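Local coordinates for CG8862 (Drosophila melanogaster, PDB 3ISM), which probably cleaves DNA and RNA as a magnesium-dependent mitochondrial endonuclease of the DNA/RNA non-specific family, at residues Gln21-Gly26 with Trp52-Leu57; Asn123-Val128 with Ala185-Phe190; Ser152-Cys157 with Lys192-Glu197. One frame throughout, in Å; residues are numbered along the deposited sequence.

Contact 1: residues Gln21-Gly26 with Trp52-Leu57; sequences QIMKYG and WVFEHL
Ile-22 and Met-23, where helix 16-22 runs out, pack on Trp-52, Phe-54 and His-56 of strand 49-57: the C-terminal end of a helix lies on a strand of the large, mostly antiparallel sheet of this His-Me finger nuclease. No hydrogen bond crosses between the segments; the contact is van der Waals and Met-aromatic. Along the strand the side chains alternate: Trp-52, Phe-54 and His-56 turn to the helix end, while Glu-55 turns to the other side of the sheet, where its OE2 accepts a hydrogen bond from Asn-107 ND2 and is bonded to His-108 NE2. Ile-22 sets its CG2 branch against the strand backbone, 3.6 Å from Phe-54 O. Two residues further along the strand, His-56 CB lies 3.9 Å from Ile-22 CA. Met-23, the first residue to leave helical backbone angles, begins a type I turn to Gly-26. Its chain is bent at both outer torsions (chi2 -53°, chi3 -64°), which brings sulfur and methyl onto two different aromatics. Met-23 SD lies 4.6 Å from the Phe-54 ring centroid, an oblique Met-aromatic contact, and 3.6 Å from Phe-54 CB. Beyond it, the methyl Met-23 CE meets the far end of the indole, 3.7 Å from Trp-52 CH2.

Contact 2: residues Asn123-Val128 with Ala185-Phe190; sequences NMAPQV and AVPTHF
Phe-190 receives residues 123-128 on its edge and on one face. At the edge lie Ala-125 CB, 3.8 Å from Phe-190 CE1, and, in the ring plane, Pro-126 O, 3.7 Å from Phe-190 CZ. Gln-127 comes over the face: its extended chain (chi2 -173°) passes Gln-127 CG 3.6 Å from Phe-190 CE2 and brings one end of the amide over the ring centre, the two planes 85° apart. Pro-126 faces the other half of the partner segment. Its CD sits 3.2 Å from Ala-185 O, and Pro-126 CB touches the CG2 branch of Val-186 at 3.7 Å. The side chains of Pro-126 and Pro-187 cross at about a right angle, CD to CD 4.2 Å. Asn-212 ties the segments together: its ND2 donates to Pro-126 O and Pro-187 O, its OD1 accepts from Val-128 N. Thr-188 and His-189 form a classic beta bulge opposite Leu-161. The Gln-127 side chain lies about 4 Å, nearest atoms, from a bound magnesium ion and near the metal-site residue Asn-133. The contact thus joins strand 124-127, hydrogen-bonded to strand 98-101, to the start of strand 189-197, with strands 49-57 and 172-179 packed alongside.

Contact 3: residues Ser152-Cys157 with Lys192-Glu197; sequences SNVYVC and KVIVGE
Strands 153-161 and 189-197 are antiparallel neighbours in the large, mostly antiparallel sheet, with Tyr-155 opposite Val-195 and Cys-157 opposite Val-193; the axes of these short segments approach to 4.7 Å at an angle of 162°. Those two hydrogen-bonded pairs form the regular part of the ladder. Tyr-155 N donates to Val-195 O at 2.9 Å, almost straight at 178°, and Val-195 N returns a bond to Tyr-155 O. Cys-157 and Val-193 exchange the same two bonds, with Val-193 N 2.8 Å from Cys-157 O. Glu-197 N donates to Asn-153 O at 3.1 Å, whereas the bond from Ser-152 N to Glu-197 O is weak. Between the hydrogen-bonded pairs, Ile-194 CA makes a CA-H···O contact with Tyr-155 O, 3.2 Å. Helix 136-146, which carries the magnesium-site residue Glu-141 and probably belongs to the ββα-metal finger with strands 98-101 and 124-127, packs on the face bearing Val-154, Val-156 and Ile-194. Ile-194 has CG1 anti to the carbonyl carbon (chi1 -52°) and CG2 anti to the backbone N, which sends the branches to different valines: CG2 meets Val-154 CG1, and CG1 meets Val-156 CG2, each at 3.8 Å. Lys-192 also runs to this helix, ending with NZ hydrogen-bonded to Thr-158 OG1, its side chain about 4 Å at nearest from that of Glu-141. The other face carries Tyr-155, Cys-157, Val-193 and Val-195, with Phe-239 and Phe-240 against it. Tyr-155 stacks there on His-56 and meets Tyr-25 edge-to-face, while Val-195 O lies in the plane of its ring. Glu-197 extends beside it, OE2 3.3 Å from Tyr-155 CE2. That same carboxylate oxygen is hydrogen-bonded to Tyr-25 OH and forms a salt bridge with Lys-24 NZ.

In the fold
Contacts 1 and 3 are close neighbours, about 8 Å between centres; contact 2 lies about 21 Å from each, on the opposite side of the chain's centre. All three reach one sheet, in which strands 49-57, 153-161 and 189-197 are consecutive. Along the chain contact 1 closes first, then contacts 2 and 3 interleave, their segments running 123-128, 152-157, 185-190, 192-197; the last two adjoin on strand 189-197. Leu-57 N probably bonds to Val-154 O, joining contacts 1 and 3, while Val-53 CG1 against Asn-123 OD1 links contact 1 to contact 2. Contact 2 thus brings the magnesium-side strand 124-127 to one end of the sheet whose other end contacts 1 and 3 build.

Contact 1: residues Gln21-Gly26 with Trp52-Leu57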
# COMPACT_ATOMS: atom_id res chain seq x y z
N GLN B 21 1.24 25.76 13.37
CA GLN B 21 2.20 25.46 14.44
C GLN B 21 2.64 23.99 14.43
O GLN B 21 3.84 23.69 14.42
CB GLN B 21 1.61 25.82 15.80
CG GLN B 21 1.68 27.31 16.15
CD GLN B 21 0.78 27.67 17.32
OE1 GLN B 21 0.23 26.78 17.98
NE2 GLN B 21 0.63 28.96 17.57
N ILE B 22 1.66 23.08 14.41
CA ILE B 22 1.94 21.64 14.40
C ILE B 22 2.76 21.27 13.16
O ILE B 22 3.78 20.57 13.28
CB ILE B 22 0.64 20.78 14.49
CG1 ILE B 22 0.01 20.94 15.88
CG2 ILE B 22 0.93 19.31 14.22
CD1 ILE B 22 -1.47 20.58 15.91
N MET B 23 2.36 21.79 11.99
CA MET B 23 2.99 21.45 10.71
C MET B 23 4.08 22.44 10.29
O MET B 23 4.30 22.65 9.10
CB MET B 23 1.95 21.34 9.59
CG MET B 23 0.77 20.42 9.89
SD MET B 23 1.23 18.74 10.41
CE MET B 23 2.06 18.12 8.95
N LYS B 24 4.74 23.02 11.28
CA LYS B 24 5.86 23.95 11.09
C LYS B 24 6.93 23.48 10.09
O LYS B 24 7.42 24.26 9.27
CB LYS B 24 6.53 24.17 12.45
CG LYS B 24 7.75 25.07 12.42
CD LYS B 24 8.20 25.38 13.83
CE LYS B 24 9.49 26.12 13.86
NZ LYS B 24 9.79 26.57 15.25
N TYR B 25 7.28 22.20 10.17
CA TYR B 25 8.39 21.67 9.37
C TYR B 25 7.95 20.95 8.09
O TYR B 25 8.76 20.30 7.44
CB TYR B 25 9.27 20.78 10.24
CG TYR B 25 10.02 21.57 11.30
CD1 TYR B 25 9.78 21.36 12.66
CD2 TYR B 25 10.94 22.55 10.94
CE1 TYR B 25 10.45 22.10 13.63
CE2 TYR B 25 11.64 23.29 11.91
CZ TYR B 25 11.38 23.05 13.26
OH TYR B 25 12.05 23.77 14.21
N GLY B 26 6.68 21.08 7.73
CA GLY B 26 6.19 20.54 6.46
C GLY B 26 5.25 19.38 6.64
O GLY B 26 5.13 18.84 7.74
N TRP B 52 -0.22 8.69 8.56
CA TRP B 52 0.62 9.33 9.58
C TRP B 52 -0.23 10.24 10.46
O TRP B 52 -1.35 10.65 10.08
CB TRP B 52 1.79 10.14 8.96
CG TRP B 52 1.41 11.17 7.91
CD1 TRP B 52 1.43 11.00 6.56
CD2 TRP B 52 0.98 12.53 8.12
NE1 TRP B 52 1.02 12.15 5.91
CE2 TRP B 52 0.75 13.11 6.85
CE3 TRP B 52 0.76 13.31 9.26
CZ2 TRP B 52 0.30 14.42 6.69
CZ3 TRP B 52 0.32 14.64 9.10
CH2 TRP B 52 0.08 15.16 7.83
N VAL B 53 0.28 10.53 11.66
CA VAL B 53 -0.24 11.64 12.44
C VAL B 53 0.94 12.56 12.80
O VAL B 53 2.10 12.12 12.78
CB VAL B 53 -0.97 11.19 13.73
CG1 VAL B 53 -2.16 10.31 13.41
CG2 VAL B 53 -0.01 10.48 14.68
N PHE B 54 0.64 13.81 13.12
CA PHE B 54 1.66 14.77 13.47
C PHE B 54 1.27 15.51 14.75
O PHE B 54 0.11 15.88 14.96
CB PHE B 54 1.93 15.76 12.33
CG PHE B 54 3.39 16.04 12.12
CD1 PHE B 54 4.08 15.42 11.09
CD2 PHE B 54 4.08 16.86 13.01
CE1 PHE B 54 5.45 15.64 10.92
CE2 PHE B 54 5.45 17.08 12.85
CZ PHE B 54 6.14 16.46 11.81
N GLU B 55 2.25 15.71 15.62
CA GLU B 55 2.01 16.31 16.94
C GLU B 55 3.12 17.30 17.25
O GLU B 55 4.26 17.11 16.84
CB GLU B 55 1.97 15.24 18.03
CG GLU B 55 0.83 14.19 17.91
CD GLU B 55 1.04 13.00 18.87
OE1 GLU B 55 2.07 12.30 18.74
OE2 GLU B 55 0.18 12.76 19.74
N HIS B 56 2.76 18.36 17.96
CA HIS B 56 3.73 19.29 18.49
C HIS B 56 3.50 19.35 19.99
O HIS B 56 2.49 19.86 20.44
CB HIS B 56 3.59 20.68 17.83
CG HIS B 56 4.16 21.80 18.66
ND1 HIS B 56 3.45 22.94 18.95
CD2 HIS B 56 5.36 21.93 19.27
CE1 HIS B 56 4.19 23.74 19.71
NE2 HIS B 56 5.36 23.15 19.92
N LEU B 57 4.46 18.80 20.75
CA LEU B 57 4.33 18.66 22.19
C LEU B 57 5.17 19.70 22.93
O LEU B 57 6.30 20.03 22.51
CB LEU B 57 4.75 17.26 22.65
CG LEU B 57 4.36 16.03 21.82
CD1 LEU B 57 4.87 14.76 22.52
CD2 LEU B 57 2.84 15.94 21.56

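Contact 2: residues Asn123-Val128 with Ala185-Phe190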
# COMPACT_ATOMS: atom_id res chain seq x y z
N ASN B 123 -7.82 7.31 14.16
CA ASN B 123 -6.51 7.52 14.77
C ASN B 123 -5.90 6.18 15.22
O ASN B 123 -4.82 6.14 15.81
CB ASN B 123 -6.59 8.54 15.93
CG ASN B 123 -5.22 8.82 16.60
OD1 ASN B 123 -4.21 9.07 15.93
ND2 ASN B 123 -5.19 8.79 17.94
N MET B 124 -6.59 5.08 14.92
CA MET B 124 -6.19 3.75 15.41
C MET B 124 -5.60 2.87 14.34
O MET B 124 -5.98 2.95 13.16
CB MET B 124 -7.39 3.01 16.03
CG MET B 124 -8.08 3.76 17.13
SD MET B 124 -7.01 3.96 18.55
CE MET B 124 -7.68 5.46 19.22
N ALA B 125 -4.68 2.00 14.76
CA ALA B 125 -4.23 0.87 13.94
C ALA B 125 -4.11 -0.36 14.83
O ALA B 125 -3.83 -0.24 16.03
CB ALA B 125 -2.90 1.16 13.22
N PRO B 126 -4.35 -1.55 14.25
CA PRO B 126 -4.21 -2.78 15.01
C PRO B 126 -2.79 -2.95 15.51
O PRO B 126 -1.84 -2.97 14.72
CB PRO B 126 -4.59 -3.88 14.01
CG PRO B 126 -5.48 -3.18 13.04
CD PRO B 126 -4.85 -1.81 12.89
N GLN B 127 -2.66 -3.04 16.82
CA GLN B 127 -1.37 -3.29 17.46
C GLN B 127 -1.50 -4.47 18.40
O GLN B 127 -2.54 -4.62 19.07
CB GLN B 127 -0.92 -2.06 18.24
CG GLN B 127 -0.72 -0.82 17.37
CD GLN B 127 -0.11 0.32 18.14
OE1 GLN B 127 -0.51 0.60 19.26
NE2 GLN B 127 0.87 0.99 17.54
N VAL B 128 -0.46 -5.30 18.44
CA VAL B 128 -0.28 -6.28 19.52
C VAL B 128 -0.41 -5.57 20.87
O VAL B 128 0.13 -4.48 21.06
CB VAL B 128 1.10 -6.97 19.39
CG1 VAL B 128 1.43 -7.85 20.59
CG2 VAL B 128 1.16 -7.79 18.09
N ALA B 185 -6.07 -3.00 7.92
CA ALA B 185 -4.72 -3.53 7.79
C ALA B 185 -3.98 -3.60 9.13
O ALA B 185 -4.09 -2.70 9.96
CB ALA B 185 -3.93 -2.68 6.82
N VAL B 186 -3.24 -4.69 9.33
CA VAL B 186 -2.37 -4.84 10.48
C VAL B 186 -0.93 -4.56 10.04
O VAL B 186 -0.29 -5.39 9.38
CB VAL B 186 -2.47 -6.24 11.13
CG1 VAL B 186 -1.54 -6.31 12.36
CG2 VAL B 186 -3.94 -6.59 11.53
N PRO B 187 -0.43 -3.37 10.38
CA PRO B 187 0.92 -2.98 9.97
C PRO B 187 2.00 -3.91 10.54
O PRO B 187 1.83 -4.48 11.62
CB PRO B 187 1.05 -1.55 10.53
CG PRO B 187 -0.41 -1.06 10.62
CD PRO B 187 -1.12 -2.29 11.11
N THR B 188 3.10 -4.06 9.80
CA THR B 188 4.19 -4.94 10.22
C THR B 188 5.03 -4.22 11.30
O THR B 188 5.62 -4.86 12.16
CB THR B 188 5.11 -5.34 9.02
OG1 THR B 188 5.84 -4.18 8.55
CG2 THR B 188 4.29 -5.92 7.89
N HIS B 189 5.08 -2.89 11.22
CA HIS B 189 5.96 -2.05 12.05
C HIS B 189 5.31 -0.68 12.21
O HIS B 189 4.41 -0.33 11.46
CB HIS B 189 7.34 -1.84 11.38
CG HIS B 189 8.16 -3.08 11.19
ND1 HIS B 189 7.89 -4.01 10.22
CD2 HIS B 189 9.30 -3.50 11.80
CE1 HIS B 189 8.79 -4.98 10.26
NE2 HIS B 189 9.66 -4.69 11.21
N PHE B 190 5.80 0.10 13.18
CA PHE B 190 5.43 1.50 13.32
C PHE B 190 6.69 2.35 13.52
O PHE B 190 7.69 1.85 13.98
CB PHE B 190 4.48 1.69 14.50
CG PHE B 190 3.15 1.00 14.34
CD1 PHE B 190 2.10 1.64 13.71
CD2 PHE B 190 2.96 -0.29 14.84
CE1 PHE B 190 0.87 1.00 13.55
CE2 PHE B 190 1.73 -0.94 14.69
CZ PHE B 190 0.68 -0.29 14.04

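Contact 3: residues Ser152-Cys157 with Lys192-Glu197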
# COMPACT_ATOMS: atom_id res chain seq x y z
N SER B 152 12.18 22.37 24.66
CA SER B 152 10.97 23.16 24.91
C SER B 152 9.82 22.77 23.98
O SER B 152 8.65 22.87 24.35
CB SER B 152 11.29 24.64 24.74
OG SER B 152 12.01 25.13 25.85
N ASN B 153 10.17 22.36 22.77
CA ASN B 153 9.20 21.99 21.76
C ASN B 153 9.64 20.70 21.11
O ASN B 153 10.79 20.57 20.67
CB ASN B 153 9.04 23.10 20.72
CG ASN B 153 8.49 24.39 21.33
OD1 ASN B 153 7.27 24.55 21.45
ND2 ASN B 153 9.38 25.32 21.72
N VAL B 154 8.74 19.72 21.07
CA VAL B 154 9.04 18.41 20.49
C VAL B 154 8.03 18.13 19.38
O VAL B 154 6.82 18.10 19.64
CB VAL B 154 8.98 17.29 21.56
CG1 VAL B 154 9.07 15.91 20.92
CG2 VAL B 154 10.09 17.49 22.61
N TYR B 155 8.51 17.94 18.15
CA TYR B 155 7.62 17.65 17.03
C TYR B 155 7.77 16.19 16.66
O TYR B 155 8.89 15.67 16.58
CB TYR B 155 7.92 18.55 15.82
CG TYR B 155 7.72 20.02 16.07
CD1 TYR B 155 6.57 20.67 15.62
CD2 TYR B 155 8.68 20.77 16.75
CE1 TYR B 155 6.38 22.04 15.85
CE2 TYR B 155 8.49 22.12 16.98
CZ TYR B 155 7.35 22.75 16.53
OH TYR B 155 7.20 24.09 16.77
N VAL B 156 6.65 15.51 16.45
CA VAL B 156 6.69 14.07 16.22
C VAL B 156 5.66 13.59 15.19
O VAL B 156 4.49 13.97 15.23
CB VAL B 156 6.61 13.26 17.58
CG1 VAL B 156 5.44 13.72 18.44
CG2 VAL B 156 6.56 11.74 17.33
N CYS B 157 6.16 12.78 14.26
CA CYS B 157 5.35 12.09 13.28
C CYS B 157 5.38 10.59 13.57
O CYS B 157 6.45 9.99 13.71
CB CYS B 157 5.89 12.34 11.88
SG CYS B 157 4.85 11.63 10.57
N LYS B 192 8.36 6.39 14.79
CA LYS B 192 8.23 7.76 15.26
C LYS B 192 9.46 8.50 14.78
O LYS B 192 10.58 8.06 15.00
CB LYS B 192 8.13 7.85 16.78
CG LYS B 192 6.76 7.47 17.33
CD LYS B 192 6.69 7.76 18.83
CE LYS B 192 5.36 7.30 19.45
NZ LYS B 192 4.21 8.11 18.99
N VAL B 193 9.24 9.63 14.13
CA VAL B 193 10.34 10.49 13.71
C VAL B 193 10.13 11.83 14.40
O VAL B 193 9.07 12.42 14.29
CB VAL B 193 10.43 10.62 12.15
CG1 VAL B 193 11.59 11.55 11.76
CG2 VAL B 193 10.63 9.25 11.50
N ILE B 194 11.17 12.27 15.13
CA ILE B 194 11.05 13.29 16.17
C ILE B 194 12.11 14.40 16.01
O ILE B 194 13.28 14.10 15.77
CB ILE B 194 11.27 12.63 17.57
CG1 ILE B 194 10.35 11.40 17.76
CG2 ILE B 194 11.12 13.63 18.69
CD1 ILE B 194 11.02 10.26 18.53
N VAL B 195 11.71 15.66 16.16
CA VAL B 195 12.68 16.75 16.19
C VAL B 195 12.44 17.58 17.44
O VAL B 195 11.34 18.07 17.67
CB VAL B 195 12.60 17.64 14.91
CG1 VAL B 195 13.28 19.01 15.11
CG2 VAL B 195 13.19 16.92 13.71
N GLY B 196 13.49 17.73 18.26
CA GLY B 196 13.45 18.62 19.41
C GLY B 196 14.21 19.90 19.14
O GLY B 196 15.26 19.87 18.49
N GLU B 197 13.66 21.01 19.62
CA GLU B 197 14.31 22.31 19.53
C GLU B 197 14.89 22.66 20.89
O GLU B 197 14.14 22.78 21.86
CB GLU B 197 13.30 23.40 19.15
CG GLU B 197 12.58 23.18 17.83
CD GLU B 197 11.53 24.25 17.57
OE1 GLU B 197 11.28 25.09 18.46
OE2 GLU B 197 10.94 24.24 16.47